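Local coordinates for protein possible flavin reductase (Haemophilus somnus 129PT, PDB 2R0X) that probably binds FMN and reduces flavins at the expense of NADPH, as a split-barrel protein of the flavin reductase family, at residues H20-S25 with R66-N71; L102-P107 with N115-I120; H31-S36 with E60-N65. All blocks are in the same frame, centred on the assembly; numbering follows the deposited sequence.

Contact 1. Residues H20-S25 with R66-N71; sequences HIVTTS and RVLMVN
Asn71 folds its amide back over the neighbouring strand and meets Ile21 twice. Its backbone N and its side-chain ND2 both give hydrogen bonds to Ile21 O, ND2 at 2.9 Å, and the two donors arrive from opposite faces of that carbonyl's plane. The turn of the side chain makes this possible: CG stands beside its own backbone N (chi1 -60°), which brings the amide over the neighbouring carbonyl. OD1 of Asn71 is taken up by Leu109 N and Asn115 ND2, so both ends of the amide are held. Thr23 lies on the same face, side by side with Met69, a selenomethionine here; Thr23 OG1 packs 3.3 Å from Met69 CB and bonds to Pro107 O. On the other face, Val22, which packs on Phe33 and Phe62, crosses Leu68 at a slant, CG1 of Val22 lying 4.0 Å from CD2 of Leu68; Val70, like Val22, is beta-branched and suits an extended chain. At one end CG1 of Val70 reaches ND1 of His20 at 3.5 Å, while that nitrogen bonds to Thr72 OG1. At the other, Thr24 OG1, anti to its own N (chi1 -167°), gives its hydrogen to Val67 O at 2.7 Å from above the carbonyl plane. Ile21 with Asn71 and Thr23 with Met69 are hydrogen-bonded antiparallel pairs, Val22 with Val70 a non-hydrogen-bonded one; Thr23 N meets Met69 O at 2.9 Å. Val22, Leu68 and Val70 make one face mainly apolar, while Thr23 and Asn71 on the other tie the loop ending at Pro107 to the sheet.

Contact 2. Residues L102-P107 with N115-I120; sequences LTTGSP and NFDCEI
Asp117 reaches out from its strand into the curve of the 102-107 loop, where its carboxylate is gripped at both oxygens. OD2 accepts from two successive backbone amides, both 2.8 Å from Asp117 OD2: Thr103 N nearly along the C-O bond, and Thr104 N on the syn side in an almost straight bond of 174°, though 30° out of the carboxylate plane. OD1 takes the hydroxyl of Thr104, with OG1 at only 2.6 Å and again on the syn side. The long reach comes from CG of Asp117 standing roughly anti to the backbone N (chi1 -158°). A water completes the grip, donating to Asp117 OD2 and Ser106 O and accepting from Leu102 N.

Thr104 suits its place because its hydroxyl works in both directions. While donating a hydrogen bond to Asp117 OD1, OG1 accepts from Ser106 N at 3.0 Å, which closes an ST turn over Thr104 to Ser106, and also from Ser106 OG. Gly105 has positive phi, where a CB would strike the preceding carbonyl oxygen. The strand beneath is part of the split-barrel sheet, so the aspartate fastens an irregular loop to the barrel wall. The methyl CG2 of Thr104 rests 3.6 Å from Cys118 O, and the side chain also packs on Val67. Leu102 slides past Asp117 in the opposite direction, its CB 3.4 Å from Asp117 OD2, and continues onto Met108.

Contact 3. Residues H31-S36 with E60-N65; sequences HGFTAS and EHFVKN. With ACT (acetate ion), chain F; SO4 (sulfate ion), chain I.
The rings of His31 and His61 lie face to face, the strand histidine against the first turn of the helix, with centroids 3.5 Å apart and planes only 12° from parallel. CB of His61 lies over the same imidazole of His31, 4.1 Å from its centroid, in a CH-pi contact. Flat rings suit this place because they can overlap and still present nitrogens at their rims. Those rims form the polar, ion-bearing side of the contact. An acetate bridges the pair: NE2 of His31 bonds to its OXT at 3.0 Å, and ND1 of His61 to its O at 3.1 Å, both bonds noticeably bent. On another part of the rim of His61, NE2 gives a straighter bond to O2 of a sulfate at 2.8 Å, so both nitrogens of this ring donate to anions. Both anions probably came from the crystallisation liquor.

The phenylalanine part is carbon against carbon across the two segments, though another sulfate lies about 3 Å from the Phe33 side chain. Phe33 turns its edge toward the face of Phe62 in an offset T-shaped pair, planes at 83°, and its CE1 touches CZ of Phe62 at 3.6 Å. Phe33 takes the less usual chi1 of 67°, with CG between its backbone N and carbonyl carbon, and from there the ring rises toward the helix. Ile52 packs on both phenylalanines, while Val22 and Val50 also line Phe33. The edge of Phe62 comes, at its CZ, to 4.5 Å from Gly32 CA. The whole is a short helix packed by its aromatic residues across an antiparallel strand, here helix 59-65 lying over the barrel sheet of a flavin reductase-like split barrel.

Contact 1 is the most deeply buried of the three and joins two strands through their backbones, whereas contacts 2 and 3 attach other elements to the same sheet largely through side chains. Contact 2 lies farther out and is only partly buried; its chemistry is that of one carboxylate held by a loop. Contact 3 is nested in the chain between the strands of contact 1 and relies on aromatic rings, one pair meeting through carbon alone and the other binding anions at its rim. Strand 67-72 neighbours the strand of contact 2, and strand 17-25 that of contact 3, so contact 1 stands between the others. Contacts 2 and 3 meet each other only lightly, through Ile120 and Phe62.

Contact 1. Residues H20-S25 with R66-N71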
ATOM      1  N   HIS A  20       6.129  -4.494  -7.162  1.00  5.66           N
ATOM      2  CA  HIS A  20       7.494  -4.022  -6.970  1.00  5.71           C
ATOM      3  C   HIS A  20       8.417  -5.214  -6.765  1.00  5.36           C
ATOM      4  O   HIS A  20       8.001  -6.287  -6.266  1.00  6.94           O
ATOM      5  CB  HIS A  20       7.583  -3.144  -5.718  1.00  5.77           C
ATOM      6  CG  HIS A  20       6.487  -2.186  -5.558  1.00  5.33           C
ATOM      7  ND1 HIS A  20       6.536  -0.912  -6.068  1.00  6.45           N
ATOM      8  CD2 HIS A  20       5.287  -2.354  -4.967  1.00  6.16           C
ATOM      9  CE1 HIS A  20       5.371  -0.345  -5.812  1.00  6.75           C
ATOM     10  NE2 HIS A  20       4.596  -1.195  -5.146  1.00  6.90           N
ATOM     11  N   ILE A  21       9.696  -5.050  -7.102  1.00  4.83           N
ATOM     12  CA  ILE A  21      10.726  -5.980  -6.697  1.00  5.55           C
ATOM     13  C   ILE A  21      11.631  -5.215  -5.724  1.00  4.64           C
ATOM     14  O   ILE A  21      12.173  -4.138  -6.072  1.00  5.36           O
ATOM     15  CB  ILE A  21      11.494  -6.580  -7.865  1.00  6.48           C
ATOM     16  CG1 ILE A  21      10.558  -7.481  -8.671  1.00  6.52           C
ATOM     17  CG2 ILE A  21      12.684  -7.395  -7.340  1.00  6.65           C
ATOM     18  CD1 ILE A  21      11.145  -7.970 -10.004  1.00  7.94           C
ATOM     19  N   VAL A  22      11.692  -5.682  -4.488  1.00  4.73           N
ATOM     20  CA  VAL A  22      12.402  -5.009  -3.408  1.00  5.02           C
ATOM     21  C   VAL A  22      13.726  -5.717  -3.253  1.00  5.26           C
ATOM     22  O   VAL A  22      13.759  -6.914  -3.029  1.00  6.56           O
ATOM     23  CB  VAL A  22      11.565  -5.066  -2.132  1.00  6.38           C
ATOM     24  CG1 VAL A  22      12.354  -4.445  -0.947  1.00  7.56           C
ATOM     25  CG2 VAL A  22      10.202  -4.337  -2.364  1.00  7.36           C
ATOM     26  N   THR A  23      14.832  -4.973  -3.321  1.00  5.61           N
ATOM     27  CA  THR A  23      16.155  -5.591  -3.340  1.00  5.65           C
ATOM     28  C   THR A  23      17.053  -4.955  -2.287  1.00  6.38           C
ATOM     29  O   THR A  23      16.814  -3.880  -1.783  1.00  6.80           O
ATOM     30  CB  THR A  23      16.815  -5.372  -4.700  1.00  6.32           C
ATOM     31  OG1 THR A  23      16.999  -3.988  -4.896  1.00  7.46           O
ATOM     32  CG2 THR A  23      15.981  -5.971  -5.839  1.00  6.91           C
ATOM     33  N   THR A  24      18.138  -5.672  -2.004  1.00  6.71           N
ATOM     34  CA  THR A  24      19.204  -5.194  -1.146  1.00  7.69           C
ATOM     35  C   THR A  24      20.492  -5.889  -1.615  1.00  8.80           C
ATOM     36  O   THR A  24      20.473  -6.846  -2.392  1.00  9.98           O
ATOM     37  CB  THR A  24      18.910  -5.422   0.359  1.00  7.74           C
ATOM     38  OG1 THR A  24      19.830  -4.669   1.148  1.00  9.91           O
ATOM     39  CG2 THR A  24      18.985  -6.896   0.757  1.00  8.71           C
ATOM     40  N   SER A  25      21.609  -5.396  -1.081  0.50 13.12           N
ATOM     41  CA  SER A  25      22.953  -5.814  -1.474  0.50 17.44           C
ATOM     42  C   SER A  25      23.713  -6.439  -0.339  0.50 21.60           C
ATOM     43  O   SER A  25      23.660  -5.918   0.783  0.50 20.37           O
ATOM     44  CB  SER A  25      23.753  -4.576  -1.782  0.50 18.29           C
ATOM     45  OG  SER A  25      24.084  -3.985  -0.532  0.50 21.03           O
ATOM     46  N   ARG A  66      20.156  -3.046   6.150  1.00  9.40           N
ATOM     47  CA  ARG A  66      19.441  -1.824   6.499  1.00  8.50           C
ATOM     48  C   ARG A  66      19.308  -0.774   5.397  1.00  7.26           C
ATOM     49  O   ARG A  66      19.083   0.416   5.663  1.00  8.29           O
ATOM     50  CB  ARG A  66      19.968  -1.254   7.799  1.00  9.65           C
ATOM     51  CG  ARG A  66      19.713  -2.203   8.957  1.00 10.67           C
ATOM     52  CD  ARG A  66      18.231  -2.422   9.283  1.00 11.50           C
ATOM     53  NE  ARG A  66      17.607  -1.209   9.781  1.00 11.65           N
ATOM     54  CZ  ARG A  66      17.571  -0.872  11.066  1.00 11.84           C
ATOM     55  NH1 ARG A  66      18.043  -1.663  12.013  1.00 12.82           N
ATOM     56  NH2 ARG A  66      17.065   0.298  11.389  1.00 12.65           N
ATOM     57  N   VAL A  67      19.327  -1.267   4.157  1.00  7.39           N
ATOM     58  CA  VAL A  67      19.002  -0.469   2.984  1.00  6.82           C
ATOM     59  C   VAL A  67      18.193  -1.344   2.055  1.00  5.87           C
ATOM     60  O   VAL A  67      18.324  -2.579   2.108  1.00  6.83           O
ATOM     61  CB  VAL A  67      20.276   0.048   2.268  1.00  7.69           C
ATOM     62  CG1 VAL A  67      20.991   1.121   3.144  1.00  9.97           C
ATOM     63  CG2 VAL A  67      21.224  -1.072   1.887  1.00  8.60           C
ATOM     64  N   LEU A  68      17.368  -0.729   1.217  1.00  5.96           N
ATOM     65  CA  LEU A  68      16.646  -1.474   0.197  1.00  5.75           C
ATOM     66  C   LEU A  68      16.346  -0.522  -0.948  1.00  5.93           C
ATOM     67  O   LEU A  68      16.312   0.683  -0.800  1.00  6.63           O
ATOM     68  CB  LEU A  68      15.383  -2.132   0.752  1.00  5.72           C
ATOM     69  CG  LEU A  68      14.275  -1.307   1.355  1.00  5.92           C
ATOM     70  CD1 LEU A  68      13.440  -0.602   0.307  1.00  6.28           C
ATOM     71  CD2 LEU A  68      13.364  -2.214   2.163  1.00  7.19           C
HETATM   72  N   MSE A  69      16.048  -1.136  -2.090  1.00  5.35           N
HETATM   73  CA  MSE A  69      15.542  -0.448  -3.276  1.00  5.60           C
HETATM   74  C   MSE A  69      14.145  -0.962  -3.583  1.00  5.57           C
HETATM   75  O   MSE A  69      13.964  -2.185  -3.665  1.00  6.23           O
HETATM   76  CB  MSE A  69      16.456  -0.766  -4.450  1.00  6.35           C
HETATM   77  CG  MSE A  69      16.041  -0.128  -5.768  1.00  6.09           C
HETATM   78 SE   MSE A  69      16.525   1.711  -6.035  0.75  5.40          SE
HETATM   79  CE  MSE A  69      18.451   1.372  -5.986  1.00  7.76           C
ATOM     80  N   VAL A  70      13.181  -0.061  -3.750  1.00  5.29           N
ATOM     81  CA  VAL A  70      11.868  -0.439  -4.267  1.00  5.29           C
ATOM     82  C   VAL A  70      11.905  -0.193  -5.775  1.00  4.65           C
ATOM     83  O   VAL A  70      12.037   0.937  -6.211  1.00  5.47           O
ATOM     84  CB  VAL A  70      10.723   0.350  -3.620  1.00  5.54           C
ATOM     85  CG1 VAL A  70       9.387  -0.012  -4.241  1.00  6.02           C
ATOM     86  CG2 VAL A  70      10.697   0.053  -2.101  1.00  6.28           C
ATOM     87  N   ASN A  71      11.803  -1.274  -6.540  1.00  4.65           N
ATOM     88  CA  ASN A  71      11.761  -1.201  -8.012  1.00  4.70           C
ATOM     89  C   ASN A  71      10.342  -1.474  -8.496  1.00  4.49           C
ATOM     90  O   ASN A  71       9.902  -2.642  -8.503  1.00  5.99           O
ATOM     91  CB  ASN A  71      12.716  -2.262  -8.592  1.00  5.59           C
ATOM     92  CG  ASN A  71      14.135  -2.074  -8.148  1.00  5.39           C
ATOM     93  OD1 ASN A  71      14.836  -1.178  -8.635  1.00  6.22           O
ATOM     94  ND2 ASN A  71      14.583  -2.908  -7.224  1.00  6.61           N
TER

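Contact 2. Residues L102-P107 with N115-I120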
ATOM      1  N   LEU A 102      22.266   3.068  -7.169  1.00  9.60           N
ATOM      2  CA  LEU A 102      22.097   4.498  -6.982  1.00  9.09           C
ATOM      3  C   LEU A 102      23.025   4.933  -5.846  1.00  9.86           C
ATOM      4  O   LEU A 102      24.177   5.219  -6.100  1.00 12.06           O
ATOM      5  CB  LEU A 102      20.624   4.887  -6.784  1.00  8.82           C
ATOM      6  CG  LEU A 102      19.732   4.822  -8.020  1.00  9.04           C
ATOM      7  CD1 LEU A 102      18.243   5.092  -7.618  1.00 11.17           C
ATOM      8  CD2 LEU A 102      20.173   5.804  -9.084  1.00 11.52           C
ATOM      9  N   THR A 103      22.525   4.986  -4.625  0.50  8.30           N
ATOM     10  CA  THR A 103      23.275   5.431  -3.472  0.50  8.28           C
ATOM     11  C   THR A 103      23.606   4.330  -2.461  0.50  8.57           C
ATOM     12  O   THR A 103      24.734   4.282  -1.933  0.50  9.64           O
ATOM     13  CB  THR A 103      22.538   6.613  -2.786  0.50  8.95           C
ATOM     14  OG1 THR A 103      22.400   7.729  -3.689  0.50  9.63           O
ATOM     15  CG2 THR A 103      23.369   7.080  -1.604  0.50  8.68           C
ATOM     16  N   THR A 104      22.646   3.462  -2.163  1.00  7.34           N
ATOM     17  CA  THR A 104      22.839   2.485  -1.085  1.00  7.78           C
ATOM     18  C   THR A 104      23.610   1.228  -1.457  1.00  7.65           C
ATOM     19  O   THR A 104      24.019   0.487  -0.585  1.00  9.51           O
ATOM     20  CB  THR A 104      21.533   2.060  -0.454  1.00  7.54           C
ATOM     21  OG1 THR A 104      20.838   1.207  -1.353  1.00  6.97           O
ATOM     22  CG2 THR A 104      20.682   3.236   0.021  1.00  7.80           C
ATOM     23  N   GLY A 105      23.753   0.965  -2.752  1.00  8.07           N
ATOM     24  CA  GLY A 105      24.235  -0.309  -3.202  1.00  7.99           C
ATOM     25  C   GLY A 105      23.157  -1.351  -3.428  1.00  7.66           C
ATOM     26  O   GLY A 105      23.426  -2.384  -4.068  1.00  9.37           O
ATOM     27  N   SER A 106      21.930  -1.077  -2.982  1.00  7.33           N
ATOM     28  CA  SER A 106      20.829  -1.972  -3.284  1.00  6.14           C
ATOM     29  C   SER A 106      20.638  -2.005  -4.812  1.00  7.08           C
ATOM     30  O   SER A 106      20.695  -0.948  -5.473  1.00  7.15           O
ATOM     31  CB  SER A 106      19.538  -1.482  -2.627  1.00  6.54           C
ATOM     32  OG  SER A 106      19.690  -1.444  -1.230  1.00  7.70           O
ATOM     33  N   PRO A 107      20.409  -3.171  -5.409  1.00  7.04           N
ATOM     34  CA  PRO A 107      20.329  -3.246  -6.871  1.00  7.27           C
ATOM     35  C   PRO A 107      19.129  -2.494  -7.456  1.00  6.22           C
ATOM     36  O   PRO A 107      17.982  -2.706  -7.056  1.00  7.29           O
ATOM     37  CB  PRO A 107      20.204  -4.737  -7.131  1.00 10.10           C
ATOM     38  CG  PRO A 107      20.718  -5.395  -5.944  1.00 10.45           C
ATOM     39  CD  PRO A 107      20.497  -4.493  -4.803  1.00  7.64           C
ATOM     40  N   ASN A 115      12.218   3.771  -9.332  1.00  5.70           N
ATOM     41  CA  ASN A 115      13.210   3.216  -8.445  1.00  6.00           C
ATOM     42  C   ASN A 115      13.382   4.127  -7.230  1.00  5.84           C
ATOM     43  O   ASN A 115      13.724   5.293  -7.394  1.00  7.53           O
ATOM     44  CB  ASN A 115      14.577   3.038  -9.136  1.00  7.25           C
ATOM     45  CG  ASN A 115      14.481   2.319 -10.495  1.00  6.82           C
ATOM     46  OD1 ASN A 115      14.381   2.976 -11.539  1.00  8.64           O
ATOM     47  ND2 ASN A 115      14.555   0.994 -10.484  1.00  6.63           N
ATOM     48  N   PHE A 116      13.093   3.611  -6.044  1.00  5.13           N
ATOM     49  CA  PHE A 116      13.258   4.361  -4.800  1.00  5.61           C
ATOM     50  C   PHE A 116      14.331   3.694  -3.959  1.00  5.90           C
ATOM     51  O   PHE A 116      14.167   2.580  -3.507  1.00  6.28           O
ATOM     52  CB  PHE A 116      11.974   4.352  -3.968  1.00  6.63           C
ATOM     53  CG  PHE A 116      10.725   4.829  -4.649  1.00  6.18           C
ATOM     54  CD1 PHE A 116       9.919   3.957  -5.350  1.00  7.13           C
ATOM     55  CD2 PHE A 116      10.317   6.127  -4.527  1.00  7.91           C
ATOM     56  CE1 PHE A 116       8.714   4.390  -5.917  1.00  7.06           C
ATOM     57  CE2 PHE A 116       9.087   6.543  -5.073  1.00  9.66           C
ATOM     58  CZ  PHE A 116       8.322   5.653  -5.767  1.00  8.48           C
ATOM     59  N   ASP A 117      15.472   4.378  -3.793  1.00  6.01           N
ATOM     60  CA  ASP A 117      16.588   3.831  -2.989  1.00  5.95           C
ATOM     61  C   ASP A 117      16.454   4.368  -1.575  1.00  5.27           C
ATOM     62  O   ASP A 117      16.269   5.549  -1.414  1.00  6.36           O
ATOM     63  CB  ASP A 117      17.930   4.273  -3.609  1.00  6.08           C
ATOM     64  CG  ASP A 117      19.072   3.364  -3.206  1.00  6.28           C
ATOM     65  OD1 ASP A 117      18.824   2.345  -2.544  1.00  7.02           O
ATOM     66  OD2 ASP A 117      20.225   3.687  -3.584  1.00  8.62           O
ATOM     67  N   CYS A 118      16.497   3.459  -0.609  1.00  5.62           N
ATOM     68  CA  CYS A 118      16.077   3.759   0.748  1.00  6.86           C
ATOM     69  C   CYS A 118      17.001   3.225   1.818  1.00  6.17           C
ATOM     70  O   CYS A 118      17.684   2.228   1.683  1.00  7.10           O
ATOM     71  CB  CYS A 118      14.703   3.133   1.005  1.00  6.71           C
ATOM     72  SG  CYS A 118      13.374   3.550  -0.145  1.00  7.82           S
ATOM     73  N   GLU A 119      16.951   3.956   2.934  1.00  6.67           N
ATOM     74  CA  GLU A 119      17.514   3.500   4.192  1.00  6.63           C
ATOM     75  C   GLU A 119      16.400   2.967   5.066  1.00  7.13           C
ATOM     76  O   GLU A 119      15.355   3.602   5.177  1.00  9.21           O
ATOM     77  CB  GLU A 119      18.212   4.665   4.919  1.00  8.01           C
ATOM     78  CG  GLU A 119      19.479   5.131   4.189  1.00  9.63           C
ATOM     79  CD  GLU A 119      20.079   6.419   4.687  1.00 10.23           C
ATOM     80  OE1 GLU A 119      19.480   7.119   5.538  1.00 14.08           O
ATOM     81  OE2 GLU A 119      21.165   6.751   4.148  1.00 12.06           O
ATOM     82  N   ILE A 120      16.615   1.806   5.694  1.00  7.28           N
ATOM     83  CA  ILE A 120      15.574   1.198   6.558  1.00  8.02           C
ATOM     84  C   ILE A 120      15.816   1.813   7.914  1.00  7.56           C
ATOM     85  O   ILE A 120      16.658   1.358   8.685  1.00  9.86           O
ATOM     86  CB  ILE A 120      15.686  -0.323   6.599  1.00  8.50           C
ATOM     87  CG1 ILE A 120      15.579  -0.932   5.190  1.00  9.48           C
ATOM     88  CG2 ILE A 120      14.602  -0.924   7.533  1.00  9.55           C
ATOM     89  CD1 ILE A 120      15.757  -2.401   5.125  1.00 10.18           C
TER
HETATM   90  O   HOH W   1      21.650   1.571  -4.850  1.00  8.14           O

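Contact 3. Residues H31-S36 with E60-N65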
ATOM      1  N   HIS A  31      20.023  -9.700  -3.270  1.00 10.05           N
ATOM      2  CA  HIS A  31      18.850 -10.368  -2.687  1.00  7.75           C
ATOM      3  C   HIS A  31      17.639  -9.547  -3.063  1.00  7.44           C
ATOM      4  O   HIS A  31      17.695  -8.329  -3.066  1.00  7.93           O
ATOM      5  CB  HIS A  31      18.955 -10.464  -1.164  1.00  9.04           C
ATOM      6  CG  HIS A  31      20.204 -11.137  -0.738  1.00 11.47           C
ATOM      7  ND1 HIS A  31      20.341 -12.501  -0.697  1.00 13.68           N
ATOM      8  CD2 HIS A  31      21.412 -10.627  -0.422  1.00 14.28           C
ATOM      9  CE1 HIS A  31      21.569 -12.811  -0.320  1.00 15.38           C
ATOM     10  NE2 HIS A  31      22.239 -11.686  -0.140  1.00 16.14           N
ATOM     11  N   GLY A  32      16.542 -10.201  -3.344  1.00  7.68           N
ATOM     12  CA  GLY A  32      15.320  -9.426  -3.561  1.00  8.40           C
ATOM     13  C   GLY A  32      14.097 -10.292  -3.506  1.00  7.06           C
ATOM     14  O   GLY A  32      14.185 -11.512  -3.473  1.00  8.73           O
ATOM     15  N   PHE A  33      12.938  -9.651  -3.536  1.00  6.20           N
ATOM     16  CA  PHE A  33      11.654 -10.325  -3.495  1.00  7.09           C
ATOM     17  C   PHE A  33      10.581  -9.437  -4.108  1.00  5.16           C
ATOM     18  O   PHE A  33      10.634  -8.234  -4.031  1.00  5.94           O
ATOM     19  CB  PHE A  33      11.263 -10.755  -2.063  1.00  7.99           C
ATOM     20  CG  PHE A  33      10.996  -9.613  -1.112  1.00  8.22           C
ATOM     21  CD1 PHE A  33      12.034  -8.977  -0.460  1.00  9.82           C
ATOM     22  CD2 PHE A  33       9.704  -9.169  -0.822  1.00  9.70           C
ATOM     23  CE1 PHE A  33      11.823  -7.947   0.419  1.00 10.48           C
ATOM     24  CE2 PHE A  33       9.508  -8.094   0.095  1.00  9.75           C
ATOM     25  CZ  PHE A  33      10.577  -7.505   0.688  1.00 10.67           C
ATOM     26  N   THR A  34       9.572 -10.091  -4.677  1.00  6.03           N
ATOM     27  CA  THR A  34       8.390  -9.391  -5.197  1.00  6.06           C
ATOM     28  C   THR A  34       7.487  -8.977  -4.042  1.00  6.70           C
ATOM     29  O   THR A  34       7.201  -9.795  -3.159  1.00  7.59           O
ATOM     30  CB  THR A  34       7.650 -10.265  -6.198  1.00  7.08           C
ATOM     31  OG1 THR A  34       8.559 -10.596  -7.235  1.00  7.35           O
ATOM     32  CG2 THR A  34       6.441  -9.555  -6.799  1.00  8.73           C
ATOM     33  N   ALA A  35       7.002  -7.741  -4.084  1.00  7.12           N
ATOM     34  CA  ALA A  35       6.091  -7.221  -3.051  1.00  7.14           C
ATOM     35  C   ALA A  35       4.984  -6.402  -3.661  1.00  6.89           C
ATOM     36  O   ALA A  35       5.184  -5.663  -4.615  1.00  8.87           O
ATOM     37  CB  ALA A  35       6.865  -6.332  -2.083  1.00  9.01           C
ATOM     38  N   SER A  36       3.820  -6.498  -3.039  1.00  7.05           N
ATOM     39  CA  SER A  36       2.729  -5.572  -3.301  1.00  7.29           C
ATOM     40  C   SER A  36       2.447  -4.633  -2.115  1.00  7.27           C
ATOM     41  O   SER A  36       1.844  -3.554  -2.293  1.00  8.97           O
ATOM     42  CB  SER A  36       1.451  -6.331  -3.639  1.00 10.10           C
ATOM     43  OG  SER A  36       1.206  -7.356  -2.684  1.00 13.33           O
ATOM     44  N   GLU A  60      16.512 -11.775   6.629  0.50 13.39           N
ATOM     45  CA  GLU A  60      17.676 -11.373   7.408  0.50 14.62           C
ATOM     46  C   GLU A  60      18.693 -10.546   6.597  0.50 13.14           C
ATOM     47  O   GLU A  60      19.498  -9.826   7.197  0.50 13.70           O
ATOM     48  CB  GLU A  60      18.343 -12.567   8.097  0.50 16.89           C
ATOM     49  CG  GLU A  60      17.474 -13.216   9.174  0.50 18.98           C
ATOM     50  CD  GLU A  60      17.220 -12.352  10.420  0.50 20.11           C
ATOM     51  OE1 GLU A  60      17.836 -11.288  10.604  0.50 19.43           O
ATOM     52  OE2 GLU A  60      16.385 -12.766  11.245  0.50 22.11           O
ATOM     53  N   HIS A  61      18.641 -10.615   5.263  1.00 13.75           N
ATOM     54  CA  HIS A  61      19.493  -9.778   4.455  1.00 14.03           C
ATOM     55  C   HIS A  61      19.108  -8.311   4.582  1.00 11.10           C
ATOM     56  O   HIS A  61      19.936  -7.424   4.657  1.00 13.33           O
ATOM     57  CB  HIS A  61      19.406 -10.248   2.980  1.00 15.50           C
ATOM     58  CG  HIS A  61      19.732 -11.713   2.790  1.00 17.76           C
ATOM     59  ND1 HIS A  61      21.011 -12.212   2.931  1.00 20.56           N
ATOM     60  CD2 HIS A  61      18.953 -12.780   2.487  1.00 19.11           C
ATOM     61  CE1 HIS A  61      21.000 -13.519   2.732  1.00 20.54           C
ATOM     62  NE2 HIS A  61      19.768 -13.891   2.451  1.00 21.08           N
ATOM     63  N   PHE A  62      17.810  -8.048   4.691  1.00 10.18           N
ATOM     64  CA  PHE A  62      17.312  -6.697   4.866  1.00  9.24           C
ATOM     65  C   PHE A  62      17.642  -6.181   6.278  1.00  9.77           C
ATOM     66  O   PHE A  62      18.027  -5.042   6.464  1.00 10.85           O
ATOM     67  CB  PHE A  62      15.813  -6.637   4.518  1.00  9.71           C
ATOM     68  CG  PHE A  62      15.585  -6.793   3.047  1.00  9.08           C
ATOM     69  CD1 PHE A  62      15.578  -5.709   2.205  1.00  9.62           C
ATOM     70  CD2 PHE A  62      15.516  -8.069   2.492  1.00  9.99           C
ATOM     71  CE1 PHE A  62      15.409  -5.879   0.806  1.00  8.22           C
ATOM     72  CE2 PHE A  62      15.434  -8.252   1.081  1.00 10.95           C
ATOM     73  CZ  PHE A  62      15.322  -7.154   0.273  1.00 10.25           C
ATOM     74  N   VAL A  63      17.454  -7.031   7.265  1.00 11.48           N
ATOM     75  CA  VAL A  63      17.797  -6.682   8.650  1.00 13.81           C
ATOM     76  C   VAL A  63      19.284  -6.347   8.755  1.00 14.31           C
ATOM     77  O   VAL A  63      19.669  -5.414   9.466  1.00 15.43           O
ATOM     78  CB  VAL A  63      17.416  -7.821   9.640  1.00 14.00           C
ATOM     79  CG1 VAL A  63      17.908  -7.507  11.054  1.00 16.77           C
ATOM     80  CG2 VAL A  63      15.944  -8.000   9.634  1.00 14.64           C
ATOM     81  N   LYS A  64      20.128  -7.152   8.130  1.00 14.80           N
ATOM     82  CA  LYS A  64      21.592  -6.988   8.241  1.00 15.76           C
ATOM     83  C   LYS A  64      22.017  -5.695   7.545  1.00 14.93           C
ATOM     84  O   LYS A  64      22.783  -4.884   8.087  1.00 16.79           O
ATOM     85  CB  LYS A  64      22.315  -8.168   7.580  1.00 19.31           C
ATOM     86  CG  LYS A  64      23.819  -7.981   7.415  1.00 22.84           C
ATOM     87  N   ASN A  65      21.536  -5.486   6.312  0.50 12.44           N
ATOM     88  CA  ASN A  65      22.019  -4.358   5.489  0.50 11.71           C
ATOM     89  C   ASN A  65      21.429  -3.019   5.828  0.50 10.67           C
ATOM     90  O   ASN A  65      22.069  -1.978   5.742  0.50  9.91           O
ATOM     91  CB  ASN A  65      21.759  -4.584   4.012  0.50 12.48           C
ATOM     92  CG  ASN A  65      22.436  -5.796   3.508  0.50 13.03           C
ATOM     93  OD1 ASN A  65      23.324  -6.341   4.183  0.50 14.20           O
ATOM     94  ND2 ASN A  65      22.055  -6.239   2.322  0.50 13.18           N
TER
HETATM   95  C   ACT F 162      24.307 -10.837   3.087  1.00 25.14           C
HETATM   96  O   ACT F 162      24.081 -11.939   3.555  1.00 28.33           O
HETATM   97  OXT ACT F 162      24.229 -10.815   1.859  1.00 28.00           O
HETATM   98  CH3 ACT F 162      24.837  -9.697   3.910  1.00 23.67           C
HETATM   99  S   SO4 I 165      19.899 -16.860   0.005  1.00 48.60           S
HETATM  100  O1  SO4 I 165      21.195 -16.200  -0.211  1.00 48.81           O
HETATM  101  O2  SO4 I 165      19.364 -16.450   1.309  1.00 48.13           O
HETATM  102  O3  SO4 I 165      20.101 -18.322  -0.014  1.00 48.72           O
HETATM  103  O4  SO4 I 165      19.017 -16.506  -1.108  1.00 48.33           O